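Beta-hydroxyacid dehydrogenase, 3-hydroxyisobutyrate dehydrogenase (PDB 6GRL) is an S-selective imine reductase of the HIBADH-related family that probably uses NADPH to reduce imines to amines. Local coordinates at residues P229-L232 and T233-G236; D283-A287 and D288-G292; V270-V273 and R274-V278; E215-A218 and E219-A222. All coordinates share one frame; numbering follows the deposited sequence. Where two conformers were deposited one is given.

Interaction 1 (P229-L232 and T233-G236)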
loop_
_atom_site.group_PDB
_atom_site.type_symbol
_atom_site.label_atom_id
_atom_site.label_comp_id
_atom_site.label_asym_id
_atom_site.label_seq_id
_atom_site.Cartn_x
_atom_site.Cartn_y
_atom_site.Cartn_z
ATOM N N PRO A 229 17.672 0.251 -5.056
ATOM C CA PRO A 229 17.017 -0.951 -4.501
ATOM C C PRO A 229 18.009 -1.965 -3.949
ATOM O O PRO A 229 17.790 -2.485 -2.844
ATOM C CB PRO A 229 16.239 -1.510 -5.701
ATOM C CG PRO A 229 15.835 -0.295 -6.438
ATOM C CD PRO A 229 16.954 0.716 -6.262
ATOM N N PRO A 230 19.106 -2.285 -4.653
ATOM C CA PRO A 230 20.075 -3.212 -4.041
ATOM C C PRO A 230 20.710 -2.663 -2.775
ATOM O O PRO A 230 21.082 -3.442 -1.889
ATOM C CB PRO A 230 21.115 -3.425 -5.151
ATOM C CG PRO A 230 20.983 -2.240 -6.023
ATOM C CD PRO A 230 19.525 -1.922 -6.021
ATOM N N LEU A 231 20.837 -1.340 -2.659
ATOM C CA LEU A 231 21.391 -0.745 -1.448
ATOM C C LEU A 231 20.384 -0.764 -0.304
ATOM O O LEU A 231 20.763 -0.945 0.858
ATOM C CB LEU A 231 21.849 0.686 -1.732
ATOM C CG LEU A 231 22.548 1.436 -0.596
ATOM C CD1 LEU A 231 23.853 0.750 -0.220
ATOM C CD2 LEU A 231 22.794 2.883 -0.990
ATOM N N LEU A 232 19.098 -0.580 -0.615
ATOM C CA LEU A 232 18.076 -0.591 0.428
ATOM C C LEU A 232 17.929 -1.976 1.045
ATOM O O LEU A 232 17.755 -2.105 2.262
ATOM C CB LEU A 232 16.741 -0.112 -0.141
ATOM C CG LEU A 232 16.722 1.306 -0.713
ATOM C CD1 LEU A 232 15.345 1.651 -1.260
ATOM C CD2 LEU A 232 17.156 2.316 0.338
ATOM N N THR A 233 17.992 -3.023 0.220
ATOM C CA THR A 233 17.902 -4.382 0.743
ATOM C C THR A 233 19.070 -4.690 1.671
ATOM O O THR A 233 18.888 -5.314 2.724
ATOM C CB THR A 233 17.853 -5.384 -0.412
ATOM O OG1 THR A 233 16.691 -5.134 -1.214
ATOM C CG2 THR A 233 17.796 -6.811 0.116
ATOM N N MET A 234 20.275 -4.247 1.304
ATOM C CA MET A 234 21.439 -4.487 2.148
ATOM C C MET A 234 21.327 -3.744 3.474
ATOM O O MET A 234 21.680 -4.288 4.527
ATOM C CB MET A 234 22.713 -4.078 1.408
ATOM C CG MET A 234 23.327 -5.187 0.568
ATOM S SD MET A 234 24.926 -4.744 -0.143
ATOM C CE MET A 234 25.262 -3.187 0.679
ATOM N N MET A 235 20.834 -2.503 3.443
ATOM C CA MET A 235 20.688 -1.740 4.678
ATOM C C MET A 235 19.666 -2.382 5.607
ATOM O O MET A 235 19.838 -2.375 6.831
ATOM C CB MET A 235 20.292 -0.298 4.364
ATOM C CG MET A 235 21.440 0.561 3.868
ATOM S SD MET A 235 21.034 2.315 3.902
ATOM C CE MET A 235 22.485 3.007 3.111
ATOM N N GLY A 236 18.592 -2.941 5.044
ATOM C CA GLY A 236 17.633 -3.659 5.861
ATOM C C GLY A 236 18.221 -4.899 6.504
ATOM O O GLY A 236 17.851 -5.255 7.626
#
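L231 and M235 touch one helical turn apart, near the start of helix 229-241. The thioether methyl CE of M235 lies 4.0 Å from CG of L231. The same methyl also meets the CD2 branch of L231. The two chains cross at a slant, and both are apolar at the point of touch. L231 places CG anti to its N (chi1 -176°), which sets CG and CD2 in the path of the M235 methyl. M235 leaves the helix with CG beside its N and then runs out straight, which carries its methyl to L231. Its CG passes 3.4 Å from O of L231 on the way. M234 touches the other branch of L231 more loosely, with 4.3 Å between M234 CE and L231 CD1. The torsion about its CG-SD bond is nearly eclipsed (chi3 9°), which turns CE back towards L231.

Behind these contacts is the backbone of the first two turns. M235 N donates to L231 O at 3.0 Å, and G236 N donates to L232 O in the same way. P229 O accepts twice from T233. T233 N reaches it at 3.1 Å in a nearly straight bond (165°), and T233 OG1 adds a weak bond at 3.3 Å. The bond from M234 N to P230 O is also weak.

Further out, L231 rests on L248, and M235 touches D247, F295 and S296. P229 and P230 have no amide N-H to give, which suits the open first turn of a helix. The contact therefore combines two kinds of chemistry. Backbone bonds fix the turn, while L231 and M235 join into an apolar patch that meets the loop residues L248 and F295.

Interaction 2 (D283-A287 and D288-G292)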
loop_
_atom_site.group_PDB
_atom_site.type_symbol
_atom_site.label_atom_id
_atom_site.label_comp_id
_atom_site.label_asym_id
_atom_site.label_seq_id
_atom_site.Cartn_x
_atom_site.Cartn_y
_atom_site.Cartn_z
ATOM N N ASP A 283 26.754 13.160 13.124
ATOM C CA ASP A 283 27.661 13.703 14.129
ATOM C C ASP A 283 27.444 13.038 15.482
ATOM O O ASP A 283 28.403 12.798 16.224
ATOM C CB ASP A 283 27.482 15.217 14.240
ATOM C CG ASP A 283 28.010 15.959 13.027
ATOM O OD1 ASP A 283 28.762 15.353 12.235
ATOM O OD2 ASP A 283 27.682 17.153 12.869
ATOM N N GLN A 284 26.190 12.730 15.819
ATOM C CA GLN A 284 25.915 12.070 17.091
ATOM C C GLN A 284 26.449 10.643 17.101
ATOM O O GLN A 284 27.055 10.209 18.088
ATOM C CB GLN A 284 24.414 12.088 17.377
ATOM C CG GLN A 284 24.035 11.493 18.723
ATOM C CD GLN A 284 24.653 12.245 19.886
ATOM O OE1 GLN A 284 24.667 13.477 19.907
ATOM N NE2 GLN A 284 25.171 11.507 20.862
ATOM N N ARG A 285 26.242 9.902 16.010
ATOM C CA ARG A 285 26.735 8.530 15.941
ATOM C C ARG A 285 28.258 8.488 15.966
ATOM O O ARG A 285 28.850 7.569 16.545
ATOM C CB ARG A 285 26.196 7.842 14.687
ATOM C CG ARG A 285 26.455 6.346 14.634
ATOM C CD ARG A 285 25.552 5.580 15.584
ATOM N NE ARG A 285 25.734 4.138 15.448
ATOM C CZ ARG A 285 25.235 3.238 16.289
ATOM N NH1 ARG A 285 24.521 3.630 17.336
ATOM N NH2 ARG A 285 25.453 1.946 16.087
ATOM N N ILE A 286 28.910 9.474 15.346
ATOM C CA ILE A 286 30.366 9.557 15.418
ATOM C C ILE A 286 30.810 9.888 16.837
ATOM O O ILE A 286 31.771 9.303 17.353
ATOM C CB ILE A 286 30.891 10.591 14.404
ATOM C CG1 ILE A 286 30.703 10.081 12.976
ATOM C CG2 ILE A 286 32.357 10.910 14.671
ATOM C CD1 ILE A 286 30.797 11.167 11.930
ATOM N N ALA A 287 30.116 10.823 17.492
ATOM C CA ALA A 287 30.462 11.172 18.865
ATOM C C ALA A 287 30.231 10.006 19.819
ATOM O O ALA A 287 30.885 9.925 20.866
ATOM C CB ALA A 287 29.660 12.394 19.315
ATOM N N ASP A 288 29.318 9.099 19.478
ATOM C CA ASP A 288 29.052 7.924 20.296
ATOM C C ASP A 288 30.083 6.820 20.106
ATOM O O ASP A 288 29.953 5.760 20.728
ATOM C CB ASP A 288 27.653 7.376 19.995
ATOM C CG ASP A 288 26.548 8.318 20.439
ATOM O OD1 ASP A 288 26.801 9.151 21.335
ATOM O OD2 ASP A 288 25.427 8.221 19.896
ATOM N N GLY A 289 31.094 7.035 19.269
ATOM C CA GLY A 289 32.139 6.051 19.072
ATOM C C GLY A 289 31.910 5.077 17.941
ATOM O O GLY A 289 32.579 4.038 17.895
ATOM N N HIS A 290 30.993 5.372 17.024
ATOM C CA HIS A 290 30.679 4.494 15.905
ATOM C C HIS A 290 30.959 5.183 14.576
ATOM O O HIS A 290 30.230 5.006 13.596
ATOM C CB HIS A 290 29.227 4.023 15.974
ATOM C CG HIS A 290 28.880 3.327 17.253
ATOM N ND1 HIS A 290 29.423 2.112 17.609
ATOM C CD2 HIS A 290 28.044 3.675 18.260
ATOM C CE1 HIS A 290 28.938 1.741 18.781
ATOM N NE2 HIS A 290 28.099 2.672 19.197
ATOM N N GLY A 291 32.029 5.979 14.526
ATOM C CA GLY A 291 32.376 6.688 13.308
ATOM C C GLY A 291 32.775 5.787 12.158
ATOM O O GLY A 291 32.703 6.212 10.999
ATOM N N GLY A 292 33.196 4.557 12.449
ATOM C CA GLY A 292 33.558 3.619 11.404
ATOM C C GLY A 292 32.399 2.880 10.775
ATOM O O GLY A 292 32.600 2.159 9.793
HETATM O O HOH W 1 33.760 7.527 16.276
#
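R285, in the last turn of helix 273-287, lies along H290 in the loop that follows. Its CB points away from the loop, and the chain then bends back. CG is anti to N (chi1 -170°), and a turn at chi2 brings the rest alongside the histidine. CG packs on H290 CB, and CD stays near the same atom. NE comes to 3.5 Å from H290 CB. CZ sits 3.5 Å from H290 CD2, which lies over the centre of the guanidinium. The two flat groups are stacked, with their planes 25° apart. NH1 is also nearest to CD2. NH2 lies over the histidine face towards its rim, and its polar partner is OE1 of Q293.

The loop is set by a Schellman motif. H290 N donates to R285 O at 3.1 Å, in the carbonyl plane. G289 N donates to I286 O at 3.0 Å, from above the carbonyl plane. G289 has a positive phi of 92°, where a CB would press on the carbonyl O before it.

Other contacts flank this helix end. Q284 NE2 makes weak bonds to both carboxylate oxygens of D288, at 2.9 Å to OD1 and 3.4 Å to OD2. The amide and carboxylate planes are well twisted from each other. D288 N donates to Q284 O, with a weak second bond to R285 O. I286 CG1 packs on CA of G291. A water links I286 O to G291 N, so that carbonyl serves both G289 N and the water. R285 and D288 also touch L301 of helix 299-302, and I286 lies on R252 and A255 of helix 251-267.

Interaction 3 (V270-V273 and R274-V278)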
loop_
_atom_site.group_PDB
_atom_site.type_symbol
_atom_site.label_atom_id
_atom_site.label_comp_id
_atom_site.label_asym_id
_atom_site.label_seq_id
_atom_site.Cartn_x
_atom_site.Cartn_y
_atom_site.Cartn_z
ATOM N N VAL A 270 18.355 27.462 -1.058
ATOM C CA VAL A 270 17.500 26.281 -1.074
ATOM C C VAL A 270 17.465 25.676 0.323
ATOM O O VAL A 270 18.439 25.745 1.080
ATOM C CB VAL A 270 17.996 25.270 -2.132
ATOM C CG1 VAL A 270 17.155 23.998 -2.120
ATOM C CG2 VAL A 270 17.976 25.905 -3.514
ATOM N N GLU A 271 16.319 25.093 0.675
ATOM C CA GLU A 271 16.147 24.438 1.965
ATOM C C GLU A 271 17.178 23.328 2.159
ATOM O O GLU A 271 17.815 22.854 1.215
ATOM C CB GLU A 271 14.741 23.851 2.081
ATOM C CG GLU A 271 14.516 22.640 1.182
ATOM C CD GLU A 271 14.775 21.324 1.891
ATOM O OE1 GLU A 271 14.306 21.156 3.036
ATOM O OE2 GLU A 271 15.471 20.465 1.309
ATOM N N ALA A 272 17.316 22.896 3.413
ATOM C CA ALA A 272 18.250 21.829 3.755
ATOM C C ALA A 272 17.779 21.100 5.007
ATOM O O ALA A 272 18.580 20.754 5.881
ATOM C CB ALA A 272 19.669 22.371 3.950
ATOM N N VAL A 273 16.471 20.853 5.102
ATOM C CA VAL A 273 15.906 20.276 6.319
ATOM C C VAL A 273 16.402 18.848 6.521
ATOM O O VAL A 273 16.890 18.492 7.600
ATOM C CB VAL A 273 14.368 20.340 6.280
ATOM C CG1 VAL A 273 13.773 19.494 7.396
ATOM C CG2 VAL A 273 13.900 21.783 6.392
ATOM N N ARG A 274 16.285 18.007 5.490
ATOM C CA ARG A 274 16.722 16.621 5.629
ATOM C C ARG A 274 18.242 16.516 5.663
ATOM O O ARG A 274 18.795 15.672 6.378
ATOM C CB ARG A 274 16.155 15.768 4.494
ATOM C CG ARG A 274 14.704 15.343 4.683
ATOM C CD ARG A 274 14.476 14.612 6.001
ATOM N NE ARG A 274 13.309 13.735 5.921
ATOM C CZ ARG A 274 12.499 13.462 6.939
ATOM N NH1 ARG A 274 12.716 14.001 8.131
ATOM N NH2 ARG A 274 11.461 12.656 6.761
ATOM N N MET A 275 18.938 17.357 4.894
ATOM C CA MET A 275 20.397 17.300 4.887
ATOM C C MET A 275 20.967 17.681 6.248
ATOM O O MET A 275 21.892 17.027 6.746
ATOM C CB MET A 275 20.955 18.205 3.788
ATOM C CG MET A 275 20.485 17.832 2.384
ATOM S SD MET A 275 20.978 16.171 1.866
ATOM C CE MET A 275 19.457 15.252 2.098
ATOM N N ARG A 276 20.419 18.726 6.872
ATOM C CA ARG A 276 20.852 19.091 8.217
ATOM C C ARG A 276 20.461 18.031 9.237
ATOM O O ARG A 276 21.201 17.791 10.197
ATOM C CB ARG A 276 20.267 20.447 8.613
ATOM C CG ARG A 276 20.996 21.629 7.997
ATOM C CD ARG A 276 20.542 22.951 8.598
ATOM N NE ARG A 276 21.385 24.059 8.155
ATOM C CZ ARG A 276 22.490 24.459 8.780
ATOM N NH1 ARG A 276 22.893 23.843 9.884
ATOM N NH2 ARG A 276 23.192 25.476 8.301
ATOM N N GLU A 277 19.307 17.387 9.048
ATOM C CA GLU A 277 18.897 16.326 9.962
ATOM C C GLU A 277 19.841 15.133 9.879
ATOM O O GLU A 277 20.229 14.569 10.909
ATOM C CB GLU A 277 17.459 15.902 9.659
ATOM C CG GLU A 277 17.000 14.663 10.407
ATOM C CD GLU A 277 15.720 14.083 9.839
ATOM O OE1 GLU A 277 14.701 14.803 9.811
ATOM O OE2 GLU A 277 15.732 12.907 9.420
ATOM N N VAL A 278 20.226 14.740 8.662
ATOM C CA VAL A 278 21.143 13.617 8.493
ATOM C C VAL A 278 22.506 13.947 9.090
ATOM O O VAL A 278 23.139 13.101 9.736
ATOM C CB VAL A 278 21.252 13.241 7.004
ATOM C CG1 VAL A 278 22.373 12.242 6.786
ATOM C CG2 VAL A 278 19.935 12.675 6.505
#
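A272 and R276 meet in a local contact where the short loop after helix 251-267 runs into helix 273-287. A272 holds the N-cap position. Its O accepts from R276 N at 2.9 Å in a fairly straight bond (161°). The next bond runs from E277 N to V273 O at 3.0 Å. R276 also lays its alkyl chain beside the first carbonyl, with CB 3.2 Å and CG 3.3 Å from A272 O. CG sits beside the N of R276, and the chain then extends, so NE is carried out to a salt bridge with E266. A272 CB faces M275 CB at a looser 4.4 Å.

The residue before the cap also takes part. E271 bends its carboxylate forward along the chain, and OE1 accepts from V273 N at 3.0 Å. The donor comes from above the carboxylate plane. The negative charge near the helix start would probably suit the positive end of the helix dipole. E271 OE2 has a second partner, R265, in a salt bridge.

R265 and E266 lie near the end of helix 251-267, and A272 also packs on both. The N-cap alanine has no side-chain acceptor, and E271 just before it supplies one to the first N-H of the helix, at the turn of a two-helix hairpin.

Interaction 4 (E215-A218 and E219-A222)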
loop_
_atom_site.group_PDB
_atom_site.type_symbol
_atom_site.label_atom_id
_atom_site.label_comp_id
_atom_site.label_asym_id
_atom_site.label_seq_id
_atom_site.Cartn_x
_atom_site.Cartn_y
_atom_site.Cartn_z
ATOM N N GLU A 215 14.592 19.226 -16.718
ATOM C CA GLU A 215 14.021 18.054 -17.378
ATOM C C GLU A 215 15.091 17.007 -17.668
ATOM O O GLU A 215 14.899 15.817 -17.392
ATOM C CB GLU A 215 13.309 18.468 -18.665
ATOM C CG GLU A 215 12.780 17.295 -19.472
ATOM C CD GLU A 215 12.006 17.728 -20.700
ATOM O OE1 GLU A 215 11.750 18.943 -20.849
ATOM O OE2 GLU A 215 11.656 16.852 -21.516
ATOM N N ALA A 216 16.225 17.432 -18.228
ATOM C CA ALA A 216 17.311 16.492 -18.488
ATOM C C ALA A 216 17.914 15.972 -17.191
ATOM O O ALA A 216 18.275 14.793 -17.096
ATOM C CB ALA A 216 18.382 17.154 -19.354
ATOM N N PHE A 217 18.025 16.834 -16.177
ATOM C CA PHE A 217 18.575 16.399 -14.896
ATOM C C PHE A 217 17.667 15.378 -14.224
ATOM O O PHE A 217 18.150 14.445 -13.572
ATOM C CB PHE A 217 18.797 17.603 -13.981
ATOM C CG PHE A 217 19.243 17.235 -12.594
ATOM C CD1 PHE A 217 20.546 16.828 -12.356
ATOM C CD2 PHE A 217 18.359 17.296 -11.529
ATOM C CE1 PHE A 217 20.958 16.487 -11.083
ATOM C CE2 PHE A 217 18.767 16.960 -10.252
ATOM C CZ PHE A 217 20.068 16.552 -10.030
ATOM N N ALA A 218 16.349 15.540 -14.370
ATOM C CA ALA A 218 15.417 14.583 -13.782
ATOM C C ALA A 218 15.609 13.194 -14.373
ATOM O O ALA A 218 15.513 12.188 -13.658
ATOM C CB ALA A 218 13.978 15.060 -13.983
ATOM N N GLU A 219 15.885 13.115 -15.677
ATOM C CA GLU A 219 16.147 11.819 -16.293
ATOM C C GLU A 219 17.448 11.212 -15.784
ATOM O O GLU A 219 17.556 9.986 -15.668
ATOM C CB GLU A 219 16.178 11.955 -17.814
ATOM C CG GLU A 219 16.107 10.630 -18.552
ATOM C CD GLU A 219 15.850 10.801 -20.036
ATOM O OE1 GLU A 219 15.809 11.958 -20.504
ATOM O OE2 GLU A 219 15.684 9.778 -20.732
ATOM N N ARG A 220 18.444 12.047 -15.477
ATOM C CA ARG A 220 19.675 11.531 -14.890
ATOM C C ARG A 220 19.454 11.070 -13.455
ATOM O O ARG A 220 20.075 10.094 -13.018
ATOM C CB ARG A 220 20.774 12.593 -14.958
ATOM C CG ARG A 220 21.198 12.939 -16.379
ATOM C CD ARG A 220 22.518 13.695 -16.416
ATOM N NE ARG A 220 22.434 14.989 -15.747
ATOM C CZ ARG A 220 21.960 16.095 -16.310
ATOM N NH1 ARG A 220 21.927 17.229 -15.621
ATOM N NH2 ARG A 220 21.516 16.071 -17.559
ATOM N N VAL A 221 18.576 11.749 -12.714
ATOM C CA VAL A 221 18.203 11.283 -11.381
ATOM C C VAL A 221 17.528 9.921 -11.466
ATOM O O VAL A 221 17.758 9.043 -10.625
ATOM C CB VAL A 221 17.301 12.319 -10.685
ATOM C CG1 VAL A 221 16.722 11.751 -9.397
ATOM C CG2 VAL A 221 18.079 13.587 -10.403
ATOM N N ALA A 222 16.691 9.724 -12.488
ATOM C CA ALA A 222 15.999 8.450 -12.655
ATOM C C ALA A 222 16.983 7.295 -12.777
ATOM O O ALA A 222 16.769 6.223 -12.197
ATOM C CB ALA A 222 15.086 8.510 -13.879
HETATM O O HOH W 2 13.213 13.996 -20.500
#
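F217 swings its ring towards V221 because CG is anti to the backbone N (chi1 175°). V221 answers with CG2, which is anti to its own carbonyl carbon and rises over one face of the ring. This is a CH-pi contact. CG2 stands 3.8 Å from the ring centroid and 25° off the normal, displaced towards the rim. Its nearest ring atom is F217 CE2, at 3.4 Å.

R220 comes to F217 from another side. Its chain bends at chi3 (-63°) and folds the guanidinium back over the preceding turn. NH1 lies in the ring plane, at the edge, 3.6 Å from F217 CD1. It does not sit over the face. The guanidinium instead puts its own face against the backbone, with F217 CA 3.5 Å from NH1. NH2 lies near A216 O and also meets A216 CB at 3.8 Å. The ring and the guanidinium are turned steeply against each other, and the two chains cross at about a right angle.

The helical backbone sets these spacings. V221 N donates to F217 O at 2.9 Å, R220 N to A216 O and A222 N to A218 O. The bond from E219 N to E215 O is weak. A water makes weak bonds to both E215 OE2 and E219 OE1, between two carboxylates that probably carry like charges.

F217 also packs on T203, L204 and V207, and A218 on F200, all of helix 181-209. E213 accepts from A216 N at the helix start. This is an i to i+4 aromatic-aliphatic pair on a surface helix, where helix 214-225 packs on the long interdomain helix 181-209 characteristic of imine reductases.

How the interactions relate
All four contacts lie in the helical C-terminal domain, which resembles that of reductive aminases. Along the chain the order is interaction 4, interaction 1, interaction 3, interaction 2. Interactions 4 and 1 lie in the opening turns of consecutive helices, 214-225 and 229-241, with centres about 22 Å apart. Interactions 3 and 2 mark the start and the end of helix 273-287. Their centres are about 19 Å apart, and their nearest atoms about 5 Å. Interactions 2 and 4 are the most distant pair, with centres about 34 Å apart. No two contacts touch. They are separate local features of a helical bundle that long helix 181-209, on which interaction 4 packs, joins to the Rossmann-type domain.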